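Local atomic coordinates of hypothetical protein (Shewanella oneidensis, PDB entry 2OOJ), a protein that is of unknown function but belongs to the DUF3224 family, probably related to the allene oxide cyclase-like beta-barrels. Residues 4-9 / 128-133. Sequence-based numbering, arbitrary orientation.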
loop_
_atom_site.group_PDB
_atom_site.type_symbol
_atom_site.label_atom_id
_atom_site.label_comp_id
_atom_site.label_asym_id
_atom_site.label_seq_id
_atom_site.Cartn_x
_atom_site.Cartn_y
_atom_site.Cartn_z
HETATM N N MSE B 4 1.334 -15.246 -20.400
HETATM C CA MSE B 4 0.598 -15.287 -19.155
HETATM C C MSE B 4 -0.734 -16.003 -19.347
HETATM O O MSE B 4 -1.333 -15.920 -20.405
HETATM C CB MSE B 4 0.249 -13.867 -18.712
HETATM C CG MSE B 4 1.399 -13.028 -18.365
HETATM SE SE MSE B 4 2.031 -13.343 -16.598
HETATM C CE MSE B 4 3.157 -11.847 -16.735
ATOM N N THR B 5 -1.203 -16.654 -18.297
ATOM C CA THR B 5 -2.558 -17.172 -18.234
ATOM C C THR B 5 -3.402 -16.094 -17.542
ATOM O O THR B 5 -2.983 -15.541 -16.520
ATOM C CB THR B 5 -2.611 -18.491 -17.442
ATOM O OG1 THR B 5 -1.829 -19.495 -18.113
ATOM C CG2 THR B 5 -4.048 -18.994 -17.292
ATOM N N LYS B 6 -4.561 -15.792 -18.103
ATOM C CA LYS B 6 -5.482 -14.814 -17.508
ATOM C C LYS B 6 -6.803 -15.484 -17.231
ATOM O O LYS B 6 -7.436 -16.015 -18.161
ATOM C CB LYS B 6 -5.689 -13.618 -18.438
ATOM C CG LYS B 6 -6.714 -12.595 -17.888
ATOM C CD LYS B 6 -6.532 -11.225 -18.537
ATOM C CE LYS B 6 -7.820 -10.437 -18.572
ATOM N NZ LYS B 6 -8.607 -10.694 -19.820
ATOM N N VAL B 7 -7.177 -15.509 -15.958
ATOM C CA VAL B 7 -8.400 -16.114 -15.483
ATOM C C VAL B 7 -9.251 -15.030 -14.866
ATOM O O VAL B 7 -8.727 -14.092 -14.296
ATOM C CB VAL B 7 -8.165 -17.234 -14.444
ATOM C CG1 VAL B 7 -7.408 -18.428 -15.070
ATOM C CG2 VAL B 7 -7.423 -16.733 -13.208
ATOM N N THR B 8 -10.556 -15.187 -14.993
ATOM C CA THR B 8 -11.549 -14.216 -14.515
ATOM C C THR B 8 -12.603 -14.928 -13.671
ATOM O O THR B 8 -12.971 -16.092 -13.920
ATOM C CB THR B 8 -12.260 -13.486 -15.667
ATOM O OG1 THR B 8 -11.282 -12.835 -16.482
ATOM C CG2 THR B 8 -13.238 -12.374 -15.112
ATOM N N GLY B 9 -13.117 -14.224 -12.680
ATOM C CA GLY B 9 -14.069 -14.829 -11.751
ATOM C C GLY B 9 -14.595 -13.837 -10.740
ATOM O O GLY B 9 -14.128 -12.710 -10.699
ATOM N N GLU B 128 -9.569 -10.261 -12.550
ATOM C CA GLU B 128 -8.921 -10.684 -13.761
ATOM C C GLU B 128 -7.457 -10.889 -13.372
ATOM O O GLU B 128 -6.774 -9.932 -13.068
ATOM C CB GLU B 128 -9.050 -9.636 -14.854
ATOM C CG GLU B 128 -10.471 -9.437 -15.422
ATOM C CD GLU B 128 -11.346 -8.429 -14.641
ATOM O OE1 GLU B 128 -10.872 -7.338 -14.269
ATOM O OE2 GLU B 128 -12.537 -8.727 -14.425
ATOM N N PHE B 129 -7.003 -12.140 -13.343
ATOM C CA PHE B 129 -5.707 -12.477 -12.743
ATOM C C PHE B 129 -4.804 -13.045 -13.812
ATOM O O PHE B 129 -5.127 -14.078 -14.390
ATOM C CB PHE B 129 -5.948 -13.462 -11.566
ATOM C CG PHE B 129 -4.719 -13.810 -10.765
ATOM C CD1 PHE B 129 -3.708 -12.883 -10.523
ATOM C CD2 PHE B 129 -4.611 -15.047 -10.170
ATOM C CE1 PHE B 129 -2.599 -13.230 -9.757
ATOM C CE2 PHE B 129 -3.505 -15.375 -9.407
ATOM C CZ PHE B 129 -2.512 -14.453 -9.200
ATOM N N SER B 130 -3.724 -12.313 -14.123
ATOM C CA SER B 130 -2.729 -12.732 -15.096
ATOM C C SER B 130 -1.508 -13.248 -14.362
ATOM O O SER B 130 -0.843 -12.504 -13.643
ATOM C CB SER B 130 -2.355 -11.560 -16.010
ATOM O OG SER B 130 -3.541 -10.956 -16.458
ATOM N N PHE B 131 -1.198 -14.531 -14.550
ATOM C CA PHE B 131 -0.193 -15.136 -13.764
ATOM C C PHE B 131 0.618 -16.139 -14.588
ATOM O O PHE B 131 0.238 -16.540 -15.706
ATOM C CB PHE B 131 -0.818 -15.837 -12.552
ATOM C CG PHE B 131 -1.613 -17.058 -12.890
ATOM C CD1 PHE B 131 -2.936 -16.975 -13.229
ATOM C CD2 PHE B 131 -1.024 -18.308 -12.848
ATOM C CE1 PHE B 131 -3.640 -18.124 -13.578
ATOM C CE2 PHE B 131 -1.719 -19.446 -13.179
ATOM C CZ PHE B 131 -3.030 -19.356 -13.530
ATOM N N CYS B 132 1.749 -16.470 -13.999
ATOM C CA CYS B 132 2.620 -17.526 -14.489
ATOM C C CYS B 132 3.471 -18.008 -13.346
ATOM O O CYS B 132 3.248 -17.616 -12.188
ATOM C CB CYS B 132 3.413 -17.019 -15.692
ATOM S SG CYS B 132 4.609 -15.823 -15.315
ATOM N N PHE B 133 4.447 -18.883 -13.635
ATOM C CA PHE B 133 5.276 -19.432 -12.572
ATOM C C PHE B 133 6.742 -19.226 -12.929
ATOM O O PHE B 133 7.102 -19.349 -14.074
ATOM C CB PHE B 133 4.969 -20.900 -12.381
ATOM C CG PHE B 133 3.692 -21.145 -11.645
ATOM C CD1 PHE B 133 2.477 -21.118 -12.313
ATOM C CD2 PHE B 133 3.707 -21.394 -10.283
ATOM C CE1 PHE B 133 1.281 -21.297 -11.625
ATOM C CE2 PHE B 133 2.535 -21.595 -9.594
ATOM C CZ PHE B 133 1.313 -21.566 -10.264
#
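Thr5 O takes a hydrogen bond of 2.8 Å from Phe131 N, with a weaker CA-H...O contact from Ser130 CA at 3.2 Å. Thr5 N returns a bond to Phe131 O, and Val7 and Phe129 form a second reciprocal couple, in which Phe129 N meets Val7 O nearly head-on (C=O...N angle 166°). Strands 5-18 and 124-133 are thus joined antiparallel, the first strand of the chain to the last, as expected in closing a barrel.

On the face carrying Thr5 and the buried Val7, Phe129 and Phe131, CG of Phe131 stands between its backbone N and carbonyl carbon (chi1 70°), which leans the ring across to Thr5, whose CB lies over one face, 4.2 Å from the centroid. Val7 CG2 meets the ring edge at CE1 (4.0 Å); beta-branched Thr5 and Val7 suit extended backbone. Leu74 and Leu112 also pack against the Phe131 side chain. Replacing Phe131 by an alanine is likely to open a gap beside Val7 and leave Thr5 CB without its aromatic neighbour.

On the other face, Lys6 CD passes Ser130 OG at 3.7 Å, while Glu128 OE2 is hydrogen-bonded to Ser119 OG. Backbone bonds join the strands, side-chain fit probably helps set their register, and exposed Lys6 and Thr8 suit water.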